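Local atomic coordinates of methylxanthine N3-demethylase NdmB (Pseudomonas putida, PDB entry 6ICL), a protein that removes the N3-methyl group from theobromine and other methylxanthines as a Rieske non-heme iron oxygenase of bacterial caffeine degradation, releasing formaldehyde. Residues A[24-36]-A[321-333]. Residues are numbered along the deposited sequence; the frame is centred on the assembly and turned at random.
Sequences KPLLEDKTYLRHF and QWPLEIQTSEVSV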
ATOM      1  N   LYS A  24      30.549  24.302   1.415  1.00 67.13           N
ATOM      2  CA  LYS A  24      30.233  25.720   1.299  1.00 53.90           C
ATOM      3  C   LYS A  24      29.151  26.305   2.267  1.00 56.64           C
ATOM      4  O   LYS A  24      28.505  27.301   1.928  1.00 55.54           O
ATOM      5  CB  LYS A  24      29.822  25.954  -0.152  1.00 55.71           C
ATOM      6  CG  LYS A  24      29.919  24.664  -0.975  1.00 56.92           C
ATOM      7  CD  LYS A  24      29.470  24.853  -2.426  1.00 61.86           C
ATOM      8  CE  LYS A  24      28.074  25.471  -2.495  1.00 61.10           C
ATOM      9  NZ  LYS A  24      27.165  24.846  -3.507  1.00 60.50           N
ATOM     10  N   PRO A  25      28.955  25.739   3.465  1.00 54.40           N
ATOM     11  CA  PRO A  25      27.890  26.250   4.335  1.00 52.07           C
ATOM     12  C   PRO A  25      28.338  27.402   5.220  1.00 48.47           C
ATOM     13  O   PRO A  25      29.475  27.458   5.688  1.00 50.39           O
ATOM     14  CB  PRO A  25      27.539  25.023   5.192  1.00 52.40           C
ATOM     15  CG  PRO A  25      28.836  24.366   5.390  1.00 54.58           C
ATOM     16  CD  PRO A  25      29.618  24.581   4.097  1.00 56.47           C
ATOM     17  N   LEU A  26      27.406  28.332   5.458  1.00 44.25           N
ATOM     18  CA  LEU A  26      27.700  29.471   6.327  1.00 45.58           C
ATOM     19  C   LEU A  26      27.984  29.026   7.759  1.00 49.98           C
ATOM     20  O   LEU A  26      28.949  29.477   8.386  1.00 46.28           O
ATOM     21  CB  LEU A  26      26.539  30.465   6.307  1.00 49.15           C
ATOM     22  CG  LEU A  26      26.679  31.604   7.317  1.00 46.66           C
ATOM     23  CD1 LEU A  26      27.753  32.558   6.866  1.00 48.01           C
ATOM     24  CD2 LEU A  26      25.375  32.350   7.526  1.00 42.96           C
ATOM     25  N   LEU A  27      27.151  28.141   8.301  1.00 49.70           N
ATOM     26  CA  LEU A  27      27.168  27.837   9.732  1.00 48.59           C
ATOM     27  C   LEU A  27      27.753  26.439   9.918  1.00 49.99           C
ATOM     28  O   LEU A  27      27.025  25.466  10.118  1.00 47.58           O
ATOM     29  CB  LEU A  27      25.764  27.960  10.322  1.00 47.88           C
ATOM     30  CG  LEU A  27      25.126  29.328  10.067  1.00 46.99           C
ATOM     31  CD1 LEU A  27      23.624  29.281  10.321  1.00 41.16           C
ATOM     32  CD2 LEU A  27      25.808  30.389  10.933  1.00 41.34           C
ATOM     33  N   GLU A  28      29.086  26.367   9.903  1.00 49.60           N
ATOM     34  CA  GLU A  28      29.795  25.089   9.912  1.00 53.42           C
ATOM     35  C   GLU A  28      29.686  24.395  11.262  1.00 52.18           C
ATOM     36  O   GLU A  28      29.536  23.172  11.323  1.00 54.13           O
ATOM     37  CB  GLU A  28      31.264  25.334   9.573  1.00 58.24           C
ATOM     38  CG  GLU A  28      31.958  24.249   8.812  1.00 66.63           C
ATOM     39  CD  GLU A  28      33.148  24.800   8.051  1.00 75.91           C
ATOM     40  OE1 GLU A  28      33.372  26.036   8.109  1.00 71.38           O
ATOM     41  OE2 GLU A  28      33.851  24.005   7.395  1.00 82.33           O
ATOM     42  N   ASP A  29      29.779  25.155  12.349  1.00 46.15           N
ATOM     43  CA  ASP A  29      29.832  24.606  13.700  1.00 49.84           C
ATOM     44  C   ASP A  29      28.486  24.800  14.376  1.00 46.95           C
ATOM     45  O   ASP A  29      27.948  25.909  14.373  1.00 47.93           O
ATOM     46  CB  ASP A  29      30.920  25.299  14.527  1.00 50.11           C
ATOM     47  CG  ASP A  29      31.262  24.538  15.792  1.00 51.95           C
ATOM     48  OD1 ASP A  29      30.507  24.621  16.784  1.00 48.26           O
ATOM     49  OD2 ASP A  29      32.293  23.839  15.789  1.00 59.36           O
ATOM     50  N   LYS A  30      27.942  23.733  14.958  1.00 44.94           N
ATOM     51  CA  LYS A  30      26.607  23.780  15.543  1.00 43.60           C
ATOM     52  C   LYS A  30      26.620  23.780  17.064  1.00 42.82           C
ATOM     53  O   LYS A  30      25.549  23.709  17.680  1.00 42.60           O
ATOM     54  CB  LYS A  30      25.763  22.606  15.033  1.00 44.12           C
ATOM     55  CG  LYS A  30      25.651  22.523  13.519  1.00 41.25           C
ATOM     56  CD  LYS A  30      24.948  23.740  12.951  1.00 39.74           C
ATOM     57  CE  LYS A  30      24.677  23.528  11.460  1.00 45.37           C
ATOM     58  NZ  LYS A  30      24.234  24.788  10.771  1.00 42.39           N
ATOM     59  N   THR A  31      27.795  23.874  17.688  1.00 42.96           N
ATOM     60  CA  THR A  31      27.866  23.769  19.144  1.00 44.22           C
ATOM     61  C   THR A  31      26.983  24.805  19.818  1.00 39.88           C
ATOM     62  O   THR A  31      26.374  24.520  20.850  1.00 44.23           O
ATOM     63  CB  THR A  31      29.318  23.927  19.618  1.00 45.24           C
ATOM     64  OG1 THR A  31      30.114  22.885  19.060  1.00 46.14           O
ATOM     65  CG2 THR A  31      29.415  23.862  21.139  1.00 43.19           C
ATOM     66  N   TYR A  32      26.888  26.009  19.233  1.00 36.90           N
ATOM     67  CA  TYR A  32      26.113  27.084  19.840  1.00 40.31           C
ATOM     68  C   TYR A  32      24.668  26.686  20.089  1.00 42.32           C
ATOM     69  O   TYR A  32      24.066  27.120  21.085  1.00 40.38           O
ATOM     70  CB  TYR A  32      26.161  28.344  18.961  1.00 39.19           C
ATOM     71  CG  TYR A  32      25.463  28.338  17.593  1.00 39.19           C
ATOM     72  CD1 TYR A  32      25.924  27.557  16.533  1.00 40.99           C
ATOM     73  CD2 TYR A  32      24.388  29.195  17.343  1.00 41.05           C
ATOM     74  CE1 TYR A  32      25.305  27.614  15.267  1.00 39.02           C
ATOM     75  CE2 TYR A  32      23.766  29.260  16.089  1.00 38.04           C
ATOM     76  CZ  TYR A  32      24.224  28.474  15.061  1.00 39.92           C
ATOM     77  OH  TYR A  32      23.598  28.561  13.827  1.00 37.97           O
ATOM     78  N   LEU A  33      24.091  25.886  19.192  1.00 38.57           N
ATOM     79  CA  LEU A  33      22.677  25.554  19.302  1.00 39.78           C
ATOM     80  C   LEU A  33      22.385  24.778  20.574  1.00 34.82           C
ATOM     81  O   LEU A  33      21.267  24.859  21.090  1.00 39.50           O
ATOM     82  CB  LEU A  33      22.226  24.763  18.067  1.00 37.59           C
ATOM     83  CG  LEU A  33      22.322  25.487  16.715  1.00 39.16           C
ATOM     84  CD1 LEU A  33      21.957  24.558  15.533  1.00 35.50           C
ATOM     85  CD2 LEU A  33      21.446  26.703  16.714  1.00 33.46           C
ATOM     86  N   ARG A  34      23.371  24.070  21.117  1.00 37.35           N
ATOM     87  CA  ARG A  34      23.150  23.325  22.351  1.00 43.99           C
ATOM     88  C   ARG A  34      22.813  24.208  23.549  1.00 42.11           C
ATOM     89  O   ARG A  34      22.213  23.710  24.505  1.00 38.23           O
ATOM     90  CB  ARG A  34      24.379  22.485  22.660  1.00 45.99           C
ATOM     91  CG  ARG A  34      24.696  21.515  21.546  1.00 47.88           C
ATOM     92  CD  ARG A  34      25.893  20.676  21.908  1.00 50.05           C
ATOM     93  NE  ARG A  34      25.651  19.880  23.106  1.00 58.89           N
ATOM     94  CZ  ARG A  34      25.179  18.640  23.081  1.00 56.21           C
ATOM     95  NH1 ARG A  34      24.903  18.074  21.914  1.00 54.30           N
ATOM     96  NH2 ARG A  34      24.986  17.966  24.213  1.00 59.84           N
ATOM     97  N   HIS A  35      23.153  25.501  23.518  1.00 42.61           N
ATOM     98  CA  HIS A  35      22.996  26.391  24.672  1.00 42.56           C
ATOM     99  C   HIS A  35      21.654  27.107  24.710  1.00 43.11           C
ATOM    100  O   HIS A  35      21.382  27.843  25.671  1.00 41.45           O
ATOM    101  CB  HIS A  35      24.125  27.431  24.691  1.00 47.01           C
ATOM    102  CG  HIS A  35      25.477  26.833  24.922  1.00 47.03           C
ATOM    103  ND1 HIS A  35      26.312  26.455  23.894  1.00 48.13           N
ATOM    104  CD2 HIS A  35      26.127  26.522  26.071  1.00 45.62           C
ATOM    105  CE1 HIS A  35      27.419  25.939  24.397  1.00 42.37           C
ATOM    106  NE2 HIS A  35      27.330  25.969  25.715  1.00 44.83           N
ATOM    107  N   PHE A  36      20.816  26.916  23.699  1.00 39.59           N
ATOM    108  CA  PHE A  36      19.501  27.533  23.660  1.00 40.55           C
ATOM    109  C   PHE A  36      18.411  26.534  24.043  1.00 38.54           C
ATOM    110  O   PHE A  36      18.585  25.314  23.946  1.00 41.06           O
ATOM    111  CB  PHE A  36      19.230  28.105  22.270  1.00 36.83           C
ATOM    112  CG  PHE A  36      20.148  29.230  21.896  1.00 38.91           C
ATOM    113  CD1 PHE A  36      21.393  28.970  21.330  1.00 41.00           C
ATOM    114  CD2 PHE A  36      19.760  30.557  22.096  1.00 41.77           C
ATOM    115  CE1 PHE A  36      22.259  30.039  20.962  1.00 40.88           C
ATOM    116  CE2 PHE A  36      20.598  31.622  21.739  1.00 42.66           C
ATOM    117  CZ  PHE A  36      21.858  31.356  21.172  1.00 41.49           C
ATOM    118  N   GLN A 321      14.687  24.024  -1.399  1.00 30.43           N
ATOM    119  CA  GLN A 321      15.911  24.797  -1.265  1.00 33.81           C
ATOM    120  C   GLN A 321      17.085  23.878  -0.960  1.00 37.65           C
ATOM    121  O   GLN A 321      17.043  23.103  -0.002  1.00 37.36           O
ATOM    122  CB  GLN A 321      15.773  25.836  -0.162  1.00 32.57           C
ATOM    123  CG  GLN A 321      14.843  27.011  -0.481  1.00 33.58           C
ATOM    124  CD  GLN A 321      14.770  27.976   0.697  1.00 35.03           C
ATOM    125  OE1 GLN A 321      13.985  27.784   1.616  1.00 34.82           O
ATOM    126  NE2 GLN A 321      15.634  28.987   0.697  1.00 35.95           N
ATOM    127  N   TRP A 322      18.138  23.975  -1.764  1.00 37.27           N
ATOM    128  CA  TRP A 322      19.283  23.093  -1.603  1.00 39.92           C
ATOM    129  C   TRP A 322      20.595  23.767  -1.993  1.00 38.58           C
ATOM    130  O   TRP A 322      20.617  24.590  -2.895  1.00 37.99           O
ATOM    131  CB  TRP A 322      19.092  21.838  -2.430  1.00 36.29           C
ATOM    132  CG  TRP A 322      19.243  22.110  -3.878  1.00 40.75           C
ATOM    133  CD1 TRP A 322      18.310  22.660  -4.716  1.00 37.45           C
ATOM    134  CD2 TRP A 322      20.405  21.858  -4.678  1.00 39.44           C
ATOM    135  NE1 TRP A 322      18.817  22.740  -5.995  1.00 40.56           N
ATOM    136  CE2 TRP A 322      20.102  22.259  -5.997  1.00 37.88           C
ATOM    137  CE3 TRP A 322      21.662  21.312  -4.411  1.00 42.95           C
ATOM    138  CZ2 TRP A 322      21.021  22.147  -7.048  1.00 39.64           C
ATOM    139  CZ3 TRP A 322      22.574  21.204  -5.466  1.00 42.60           C
ATOM    140  CH2 TRP A 322      22.245  21.623  -6.761  1.00 36.89           C
ATOM    141  N   PRO A 323      21.696  23.426  -1.299  1.00 42.31           N
ATOM    142  CA  PRO A 323      21.732  22.565  -0.109  1.00 38.51           C
ATOM    143  C   PRO A 323      20.887  23.098   1.033  1.00 40.86           C
ATOM    144  O   PRO A 323      20.679  24.319   1.133  1.00 38.46           O
ATOM    145  CB  PRO A 323      23.217  22.570   0.273  1.00 40.10           C
ATOM    146  CG  PRO A 323      23.912  22.739  -1.081  1.00 43.82           C
ATOM    147  CD  PRO A 323      23.054  23.749  -1.778  1.00 42.11           C
ATOM    148  N   LEU A 324      20.394  22.178   1.864  1.00 39.81           N
ATOM    149  CA  LEU A 324      19.548  22.555   2.993  1.00 42.33           C
ATOM    150  C   LEU A 324      20.210  23.630   3.837  1.00 35.51           C
ATOM    151  O   LEU A 324      19.625  24.690   4.085  1.00 38.50           O
ATOM    152  CB  LEU A 324      19.240  21.324   3.841  1.00 37.10           C
ATOM    153  CG  LEU A 324      17.888  20.642   3.616  1.00 43.63           C
ATOM    154  CD1 LEU A 324      17.626  20.420   2.141  1.00 36.27           C
ATOM    155  CD2 LEU A 324      17.843  19.316   4.382  1.00 39.54           C
ATOM    156  N   GLU A 325      21.448  23.384   4.247  1.00 40.06           N
ATOM    157  CA  GLU A 325      22.197  24.348   5.035  1.00 39.31           C
ATOM    158  C   GLU A 325      22.364  25.656   4.276  1.00 42.37           C
ATOM    159  O   GLU A 325      22.579  25.661   3.059  1.00 43.93           O
ATOM    160  CB  GLU A 325      23.565  23.775   5.398  1.00 35.54           C
ATOM    161  CG  GLU A 325      23.516  22.776   6.552  1.00 42.04           C
ATOM    162  CD  GLU A 325      23.188  23.442   7.883  1.00 45.48           C
ATOM    163  OE1 GLU A 325      23.482  24.646   8.038  1.00 45.02           O
ATOM    164  OE2 GLU A 325      22.636  22.774   8.779  1.00 46.23           O
ATOM    165  N   ILE A 326      22.233  26.768   5.006  1.00 38.94           N
ATOM    166  CA  ILE A 326      22.542  28.087   4.451  1.00 46.31           C
ATOM    167  C   ILE A 326      23.935  28.059   3.842  1.00 45.40           C
ATOM    168  O   ILE A 326      24.891  27.626   4.495  1.00 45.80           O
ATOM    169  CB  ILE A 326      22.462  29.161   5.554  1.00 47.31           C
ATOM    170  CG1 ILE A 326      21.089  29.186   6.211  1.00 48.32           C
ATOM    171  CG2 ILE A 326      22.810  30.528   4.997  1.00 51.33           C
ATOM    172  CD1 ILE A 326      19.980  29.289   5.248  1.00 44.34           C
ATOM    173  N   GLN A 327      24.064  28.534   2.603  1.00 46.45           N
ATOM    174  CA  GLN A 327      25.358  28.570   1.923  1.00 50.74           C
ATOM    175  C   GLN A 327      25.882  29.998   1.806  1.00 49.52           C
ATOM    176  O   GLN A 327      25.113  30.951   1.663  1.00 47.07           O
ATOM    177  CB  GLN A 327      25.265  27.955   0.530  1.00 46.70           C
ATOM    178  CG  GLN A 327      24.780  26.539   0.515  1.00 49.07           C
ATOM    179  CD  GLN A 327      25.797  25.601   1.102  1.00 54.34           C
ATOM    180  OE1 GLN A 327      26.894  25.453   0.564  1.00 58.99           O
ATOM    181  NE2 GLN A 327      25.450  24.966   2.222  1.00 49.75           N
ATOM    182  N   THR A 328      27.214  30.136   1.835  1.00 52.78           N
ATOM    183  CA  THR A 328      27.823  31.466   1.746  1.00 53.55           C
ATOM    184  C   THR A 328      27.620  32.104   0.371  1.00 50.17           C
ATOM    185  O   THR A 328      27.632  33.335   0.252  1.00 56.03           O
ATOM    186  CB  THR A 328      29.319  31.385   2.058  1.00 56.53           C
ATOM    187  OG1 THR A 328      29.932  30.459   1.150  1.00 61.64           O
ATOM    188  CG2 THR A 328      29.550  30.898   3.480  1.00 53.18           C
ATOM    189  N   SER A 329      27.425  31.297  -0.670  1.00 53.40           N
ATOM    190  CA  SER A 329      27.277  31.812  -2.024  1.00 52.16           C
ATOM    191  C   SER A 329      25.899  32.399  -2.318  1.00 55.12           C
ATOM    192  O   SER A 329      25.707  32.946  -3.410  1.00 51.68           O
ATOM    193  CB  SER A 329      27.548  30.699  -3.032  1.00 51.55           C
ATOM    194  OG  SER A 329      26.417  29.847  -3.134  1.00 59.98           O
ATOM    195  N   GLU A 330      24.927  32.279  -1.413  1.00 47.88           N
ATOM    196  CA  GLU A 330      23.594  32.802  -1.697  1.00 46.23           C
ATOM    197  C   GLU A 330      23.635  34.324  -1.835  1.00 46.64           C
ATOM    198  O   GLU A 330      24.368  35.009  -1.120  1.00 44.21           O
ATOM    199  CB  GLU A 330      22.608  32.375  -0.602  1.00 41.91           C
ATOM    200  CG  GLU A 330      22.102  30.928  -0.761  1.00 45.71           C
ATOM    201  CD  GLU A 330      21.488  30.372   0.532  1.00 46.10           C
ATOM    202  OE1 GLU A 330      21.696  29.187   0.848  1.00 52.04           O
ATOM    203  OE2 GLU A 330      20.844  31.135   1.265  1.00 48.43           O
ATOM    204  N   VAL A 331      22.857  34.853  -2.771  1.00 44.07           N
ATOM    205  CA  VAL A 331      22.956  36.260  -3.154  1.00 43.46           C
ATOM    206  C   VAL A 331      21.855  37.026  -2.436  1.00 43.22           C
ATOM    207  O   VAL A 331      20.671  36.849  -2.740  1.00 43.43           O
ATOM    208  CB  VAL A 331      22.850  36.444  -4.675  1.00 44.25           C
ATOM    209  CG1 VAL A 331      22.778  37.931  -5.013  1.00 46.06           C
ATOM    210  CG2 VAL A 331      24.017  35.762  -5.391  1.00 39.79           C
ATOM    211  N   SER A 332      22.231  37.903  -1.511  1.00 42.93           N
ATOM    212  CA  SER A 332      21.279  38.749  -0.796  1.00 43.81           C
ATOM    213  C   SER A 332      21.154  40.129  -1.435  1.00 47.23           C
ATOM    214  O   SER A 332      22.154  40.744  -1.822  1.00 50.16           O
ATOM    215  CB  SER A 332      21.686  38.897   0.667  1.00 42.48           C
ATOM    216  OG  SER A 332      21.730  37.628   1.286  1.00 42.56           O
ATOM    217  N   VAL A 333      19.915  40.615  -1.527  1.00 47.41           N
ATOM    218  CA  VAL A 333      19.615  41.962  -2.008  1.00 50.11           C
ATOM    219  C   VAL A 333      19.067  42.788  -0.849  1.00 52.09           C
ATOM    220  O   VAL A 333      18.955  42.297   0.285  1.00 46.28           O
ATOM    221  CB  VAL A 333      18.630  41.944  -3.198  1.00 45.60           C
ATOM    222  CG1 VAL A 333      19.259  41.257  -4.392  1.00 50.90           C
ATOM    223  CG2 VAL A 333      17.317  41.252  -2.825  1.00 48.38           C
TER
HETATM  224  O   HOH W   1      25.006  26.686   7.205  1.00 38.29           O
HETATM  225  O   HOH W   2      21.151  23.999  10.855  1.00 45.45           O
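A single isolated beta bridge, Pro25 with Gln327, ties the N-terminal loop ahead of strand 37-42 to the loop between helices 300-319 and 337-355 in the oxygenase's C-terminal domain. Its two bonds give the pattern of an antiparallel, non-hydrogen-bonded pair: Leu26 N donates to Ile326 O (2.8 Å), and Thr328 N to Lys24 O (3.1 Å). Gln327, bent at chi2 (-70°), brings its amide beside Pro25, NE2 3.6 Å from Pro25 CB. As modelled, NE2 donates back to Glu325 O (3.1 Å), but OE1 then faces another acceptor, Lys24 O, at 2.8 Å, so the assignment of the amide's N and O is doubtful. The side chains of Leu26 and Ile326 run alongside each other, CG2 of Ile326 4.0 Å from CB of Leu26. The methyl CG2 of Thr328 packs on CA of Leu26. Ile326 also rests on Glu186 and Arg187 of helix 185-192, and Leu26 O accepts a bond from Lys347 of helix 337-355.

Farther along, a salt bridge adds a second tie: Lys30 NZ meets Glu325 OE1 at 2.8 Å on the syn side, 34° out of the carboxylate plane. A bend at chi2 (-63°) folds the lysine chain back, letting NZ also donate to Leu27 O (2.9 Å) in the carbonyl plane, on a lone pair. A methionine in place of Lys30 would probably leave the Glu325 carboxylate without its cationic mate and Leu27 O without this donor. One water accepts from Leu27 N near Glu325 OE1 and Ile326 O; a second accepts from Lys30 NZ and donates to Glu325 OE2.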